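Local coordinates for fatty acid amide hydrolase (Candida albicans, PDB 6KVR), which probably hydrolyses the amide bonds of monocarboxylic acid amides, releasing the acid and ammonia, as a member of the amidase signature family, at residues 22-34 / 166-178. Residues are numbered along the deposited sequence; the frame is centred on the assembly and turned at random.
Sequences IYTKEWLPKVEKY and KITHGGYVSKIVN
H169 NE2 donates a weak, bent hydrogen bond to Y34 OH (3.1 Å, 146° at the hydrogen), the one polar link between 22-34 and 166-178. The imidazole also turns its edge to the face of the phenol in an offset edge-to-face pair, planes at 67°. On its far side ND1 accepts G171 N (2.9 Å) within the type I' turn H169-Y172, which fixes the ring's rotation with NE2 as donor. Y34 reaches the histidine because its CG lies anti to the backbone N (chi1 -172°); I167 CD1 meets the ring edge at CD2 (4.0 Å). I176, extended, lays CD1 against the K30 carbonyl O (3.3 Å), one helical turn before Y34, and against Y34 CB. V173 CG1 nestles against W27 CB (3.8 Å), V31 CG2 and Y23 CE1. W27 spreads its indole over the short 3-10 turn starting at V173: S174 CA sits above its six-membered ring (CH-pi), with I176 CG2 at its edge. S174 OG is hydrogen-bonded to L407 O. E159 accepts from H169 N and G170 N; the H169 side chain lies about 7 Å from that of L207, predicted to bind substrate, so the contact probably borders the substrate pocket. Helix 20-40 lies across the loop between strand 155-158 and helix 185-192; helix 402-409 packs against Y172 and K175, and strand 123-124, an outermost strand of the chain's central sheet, touches Y34.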
loop_
_atom_site.group_PDB
_atom_site.type_symbol
_atom_site.label_atom_id
_atom_site.label_comp_id
_atom_site.label_asym_id
_atom_site.label_seq_id
_atom_site.Cartn_x
_atom_site.Cartn_y
_atom_site.Cartn_z
ATOM N N ILE A 22 -10.836 38.094 -15.492
ATOM C CA ILE A 22 -9.529 37.480 -15.727
ATOM C C ILE A 22 -9.659 36.254 -16.623
ATOM O O ILE A 22 -8.858 36.059 -17.548
ATOM C CB ILE A 22 -8.848 37.135 -14.391
ATOM C CG1 ILE A 22 -8.553 38.413 -13.602
ATOM C CG2 ILE A 22 -7.560 36.347 -14.640
ATOM C CD1 ILE A 22 -7.936 38.167 -12.226
ATOM N N TYR A 23 -10.673 35.415 -16.379
ATOM C CA TYR A 23 -10.872 34.247 -17.235
ATOM C C TYR A 23 -11.113 34.664 -18.681
ATOM O O TYR A 23 -10.489 34.126 -19.605
ATOM C CB TYR A 23 -12.033 33.388 -16.715
ATOM C CG TYR A 23 -12.408 32.219 -17.622
ATOM C CD1 TYR A 23 -11.669 31.038 -17.612
ATOM C CD2 TYR A 23 -13.502 32.301 -18.495
ATOM C CE1 TYR A 23 -12.015 29.957 -18.442
ATOM C CE2 TYR A 23 -13.852 31.228 -19.324
ATOM C CZ TYR A 23 -13.097 30.061 -19.292
ATOM O OH TYR A 23 -13.424 28.988 -20.113
ATOM N N THR A 24 -12.006 35.633 -18.906
ATOM C CA THR A 24 -12.335 35.992 -20.288
ATOM C C THR A 24 -11.126 36.564 -21.029
ATOM O O THR A 24 -10.917 36.255 -22.205
ATOM C CB THR A 24 -13.507 36.975 -20.340
ATOM O OG1 THR A 24 -14.596 36.475 -19.560
ATOM C CG2 THR A 24 -13.992 37.135 -21.773
ATOM N N LYS A 25 -10.298 37.368 -20.356
ATOM C CA LYS A 25 -9.155 37.972 -21.045
ATOM C C LYS A 25 -7.992 36.996 -21.234
ATOM O O LYS A 25 -7.466 36.868 -22.346
ATOM C CB LYS A 25 -8.667 39.217 -20.299
ATOM C CG LYS A 25 -8.246 40.328 -21.249
ATOM C CD LYS A 25 -7.845 41.622 -20.545
ATOM C CE LYS A 25 -8.502 42.832 -21.230
ATOM N NZ LYS A 25 -8.203 42.947 -22.697
ATOM N N GLU A 26 -7.557 36.324 -20.161
ATOM C CA GLU A 26 -6.318 35.551 -20.200
ATOM C C GLU A 26 -6.497 34.100 -20.624
ATOM O O GLU A 26 -5.536 33.505 -21.125
ATOM C CB GLU A 26 -5.612 35.547 -18.833
ATOM C CG GLU A 26 -5.714 36.833 -18.059
ATOM C CD GLU A 26 -4.810 37.910 -18.637
ATOM O OE1 GLU A 26 -4.012 37.590 -19.554
ATOM O OE2 GLU A 26 -4.904 39.079 -18.187
ATOM N N TRP A 27 -7.674 33.503 -20.433
ATOM C CA TRP A 27 -7.790 32.060 -20.650
ATOM C C TRP A 27 -8.807 31.657 -21.709
ATOM O O TRP A 27 -8.542 30.730 -22.483
ATOM C CB TRP A 27 -8.105 31.376 -19.322
ATOM C CG TRP A 27 -6.988 31.586 -18.342
ATOM C CD1 TRP A 27 -6.922 32.539 -17.372
ATOM C CD2 TRP A 27 -5.764 30.842 -18.261
ATOM N NE1 TRP A 27 -5.741 32.428 -16.677
ATOM C CE2 TRP A 27 -5.009 31.399 -17.206
ATOM C CE3 TRP A 27 -5.238 29.758 -18.971
ATOM C CZ2 TRP A 27 -3.758 30.913 -16.840
ATOM C CZ3 TRP A 27 -3.985 29.273 -18.609
ATOM C CH2 TRP A 27 -3.263 29.849 -17.545
ATOM N N LEU A 28 -9.949 32.338 -21.787
ATOM C CA LEU A 28 -10.972 31.982 -22.768
ATOM C C LEU A 28 -10.472 31.882 -24.206
ATOM O O LEU A 28 -10.926 30.966 -24.915
ATOM C CB LEU A 28 -12.132 32.979 -22.683
ATOM C CG LEU A 28 -13.312 32.737 -23.631
ATOM C CD1 LEU A 28 -13.824 31.289 -23.561
ATOM C CD2 LEU A 28 -14.429 33.720 -23.313
ATOM N N PRO A 29 -9.580 32.754 -24.710
ATOM C CA PRO A 29 -9.055 32.528 -26.074
ATOM C C PRO A 29 -8.359 31.182 -26.252
ATOM O O PRO A 29 -8.546 30.536 -27.291
ATOM C CB PRO A 29 -8.094 33.707 -26.282
ATOM C CG PRO A 29 -8.621 34.784 -25.369
ATOM C CD PRO A 29 -9.129 34.051 -24.159
ATOM N N LYS A 30 -7.573 30.729 -25.270
ATOM C CA LYS A 30 -6.920 29.428 -25.408
ATOM C C LYS A 30 -7.934 28.293 -25.451
ATOM O O LYS A 30 -7.710 27.287 -26.134
ATOM C CB LYS A 30 -5.938 29.205 -24.259
ATOM C CG LYS A 30 -5.148 30.442 -23.879
ATOM C CD LYS A 30 -3.985 30.068 -22.993
ATOM C CE LYS A 30 -3.218 31.289 -22.564
ATOM N NZ LYS A 30 -1.924 31.288 -23.279
ATOM N N VAL A 31 -9.048 28.436 -24.729
ATOM C CA VAL A 31 -10.091 27.411 -24.748
ATOM C C VAL A 31 -10.756 27.348 -26.116
ATOM O O VAL A 31 -10.960 26.261 -26.676
ATOM C CB VAL A 31 -11.122 27.670 -23.634
ATOM C CG1 VAL A 31 -12.279 26.665 -23.719
ATOM C CG2 VAL A 31 -10.467 27.602 -22.281
ATOM N N GLU A 32 -11.080 28.512 -26.688
ATOM C CA GLU A 32 -11.719 28.545 -28.006
ATOM C C GLU A 32 -10.843 27.904 -29.082
ATOM O O GLU A 32 -11.336 27.134 -29.916
ATOM C CB GLU A 32 -12.073 29.990 -28.369
ATOM C CG GLU A 32 -13.043 30.636 -27.373
ATOM C CD GLU A 32 -13.227 32.137 -27.595
ATOM O OE1 GLU A 32 -14.259 32.691 -27.147
ATOM O OE2 GLU A 32 -12.320 32.768 -28.195
ATOM N N LYS A 33 -9.543 28.204 -29.083
ATOM C CA LYS A 33 -8.624 27.504 -29.977
ATOM C C LYS A 33 -8.691 25.991 -29.766
ATOM O O LYS A 33 -8.722 25.221 -30.734
ATOM C CB LYS A 33 -7.208 28.037 -29.752
ATOM C CG LYS A 33 -6.087 27.274 -30.446
ATOM C CD LYS A 33 -6.067 27.505 -31.949
ATOM C CE LYS A 33 -4.740 27.020 -32.526
ATOM N NZ LYS A 33 -4.022 26.093 -31.569
ATOM N N TYR A 34 -8.740 25.548 -28.500
ATOM C CA TYR A 34 -8.835 24.117 -28.212
ATOM C C TYR A 34 -10.123 23.527 -28.779
ATOM O O TYR A 34 -10.128 22.397 -29.290
ATOM C CB TYR A 34 -8.757 23.888 -26.699
ATOM C CG TYR A 34 -8.640 22.441 -26.225
ATOM C CD1 TYR A 34 -9.769 21.651 -26.037
ATOM C CD2 TYR A 34 -7.409 21.893 -25.903
ATOM C CE1 TYR A 34 -9.668 20.349 -25.566
ATOM C CE2 TYR A 34 -7.293 20.586 -25.440
ATOM C CZ TYR A 34 -8.424 19.817 -25.267
ATOM O OH TYR A 34 -8.299 18.516 -24.795
ATOM N N LYS A 166 1.326 16.356 -26.023
ATOM C CA LYS A 166 -0.023 16.876 -26.184
ATOM C C LYS A 166 -0.492 17.511 -24.888
ATOM O O LYS A 166 -0.075 17.110 -23.797
ATOM C CB LYS A 166 -0.988 15.788 -26.617
ATOM C CG LYS A 166 -0.954 15.574 -28.100
ATOM C CD LYS A 166 -1.788 14.392 -28.519
ATOM C CE LYS A 166 -1.824 14.283 -30.043
ATOM N NZ LYS A 166 -1.736 12.846 -30.304
ATOM N N ILE A 167 -1.334 18.541 -25.029
ATOM C CA ILE A 167 -1.924 19.181 -23.866
ATOM C C ILE A 167 -2.528 18.121 -22.972
ATOM O O ILE A 167 -3.239 17.223 -23.441
ATOM C CB ILE A 167 -3.000 20.197 -24.283
ATOM C CG1 ILE A 167 -2.390 21.397 -24.996
ATOM C CG2 ILE A 167 -3.796 20.651 -23.056
ATOM C CD1 ILE A 167 -3.460 22.212 -25.774
ATOM N N THR A 168 -2.243 18.224 -21.673
ATOM C CA THR A 168 -2.844 17.376 -20.655
ATOM C C THR A 168 -3.303 18.288 -19.528
ATOM O O THR A 168 -2.484 18.788 -18.752
ATOM C CB THR A 168 -1.857 16.324 -20.163
ATOM O OG1 THR A 168 -1.389 15.581 -21.286
ATOM C CG2 THR A 168 -2.526 15.370 -19.159
ATOM N N HIS A 169 -4.606 18.514 -19.444
ATOM C CA HIS A 169 -5.124 19.515 -18.536
ATOM C C HIS A 169 -6.002 18.953 -17.436
ATOM O O HIS A 169 -6.258 19.666 -16.456
ATOM C CB HIS A 169 -5.902 20.588 -19.326
ATOM C CG HIS A 169 -6.976 20.027 -20.204
ATOM N ND1 HIS A 169 -8.070 19.358 -19.700
ATOM C CD2 HIS A 169 -7.123 20.033 -21.551
ATOM C CE1 HIS A 169 -8.847 18.973 -20.700
ATOM N NE2 HIS A 169 -8.298 19.379 -21.833
ATOM N N GLY A 170 -6.463 17.710 -17.555
ATOM C CA GLY A 170 -7.253 17.101 -16.492
ATOM C C GLY A 170 -8.530 17.841 -16.152
ATOM O O GLY A 170 -8.999 17.760 -15.004
ATOM N N GLY A 171 -9.100 18.576 -17.120
ATOM C CA GLY A 171 -10.272 19.391 -16.891
ATOM C C GLY A 171 -10.021 20.775 -16.314
ATOM O O GLY A 171 -10.986 21.531 -16.129
ATOM N N TYR A 172 -8.768 21.139 -16.026
ATOM C CA TYR A 172 -8.439 22.438 -15.441
ATOM C C TYR A 172 -7.968 23.370 -16.549
ATOM O O TYR A 172 -7.012 23.050 -17.266
ATOM C CB TYR A 172 -7.356 22.314 -14.367
ATOM C CG TYR A 172 -7.729 21.444 -13.183
ATOM C CD1 TYR A 172 -8.541 21.932 -12.162
ATOM C CD2 TYR A 172 -7.266 20.138 -13.083
ATOM C CE1 TYR A 172 -8.878 21.144 -11.066
ATOM C CE2 TYR A 172 -7.607 19.340 -12.006
ATOM C CZ TYR A 172 -8.415 19.850 -11.002
ATOM O OH TYR A 172 -8.741 19.062 -9.926
ATOM N N VAL A 173 -8.640 24.512 -16.706
ATOM C CA VAL A 173 -8.246 25.421 -17.783
ATOM C C VAL A 173 -6.835 25.940 -17.540
ATOM O O VAL A 173 -6.037 26.073 -18.478
ATOM C CB VAL A 173 -9.269 26.563 -17.936
ATOM C CG1 VAL A 173 -8.672 27.712 -18.759
ATOM C CG2 VAL A 173 -10.535 26.016 -18.602
ATOM N N SER A 174 -6.488 26.190 -16.267
ATOM C CA SER A 174 -5.138 26.616 -15.932
ATOM C C SER A 174 -4.070 25.680 -16.483
ATOM O O SER A 174 -2.943 26.119 -16.713
ATOM C CB SER A 174 -4.996 26.743 -14.414
ATOM O OG SER A 174 -4.971 25.458 -13.813
ATOM N N LYS A 175 -4.400 24.414 -16.740
ATOM C CA LYS A 175 -3.429 23.447 -17.236
ATOM C C LYS A 175 -3.479 23.273 -18.751
ATOM O O LYS A 175 -2.831 22.364 -19.285
ATOM C CB LYS A 175 -3.636 22.091 -16.552
ATOM C CG LYS A 175 -3.323 22.102 -15.072
ATOM C CD LYS A 175 -1.825 21.910 -14.899
ATOM C CE LYS A 175 -1.297 22.389 -13.574
ATOM N NZ LYS A 175 0.037 21.770 -13.379
ATOM N N ILE A 176 -4.222 24.121 -19.466
ATOM C CA ILE A 176 -4.272 23.988 -20.917
ATOM C C ILE A 176 -2.921 24.263 -21.563
ATOM O O ILE A 176 -2.734 23.952 -22.745
ATOM C CB ILE A 176 -5.370 24.906 -21.504
ATOM C CG1 ILE A 176 -5.704 24.504 -22.948
ATOM C CG2 ILE A 176 -4.958 26.365 -21.413
ATOM C CD1 ILE A 176 -6.769 25.380 -23.584
ATOM N N VAL A 177 -1.965 24.803 -20.802
ATOM C CA VAL A 177 -0.609 25.040 -21.279
ATOM C C VAL A 177 0.362 23.962 -20.804
ATOM O O VAL A 177 1.573 24.114 -20.953
ATOM C CB VAL A 177 -0.124 26.431 -20.847
ATOM C CG1 VAL A 177 -1.014 27.516 -21.457
ATOM C CG2 VAL A 177 -0.134 26.532 -19.326
ATOM N N ASN A 178 -0.142 22.869 -20.243
ATOM C CA ASN A 178 0.704 21.804 -19.721
ATOM C C ASN A 178 0.869 20.728 -20.792
ATOM O O ASN A 178 -0.089 20.021 -21.118
ATOM C CB ASN A 178 0.097 21.231 -18.445
ATOM C CG ASN A 178 0.899 20.065 -17.895
ATOM O OD1 ASN A 178 2.074 20.217 -17.581
ATOM N ND2 ASN A 178 0.270 18.890 -17.799
#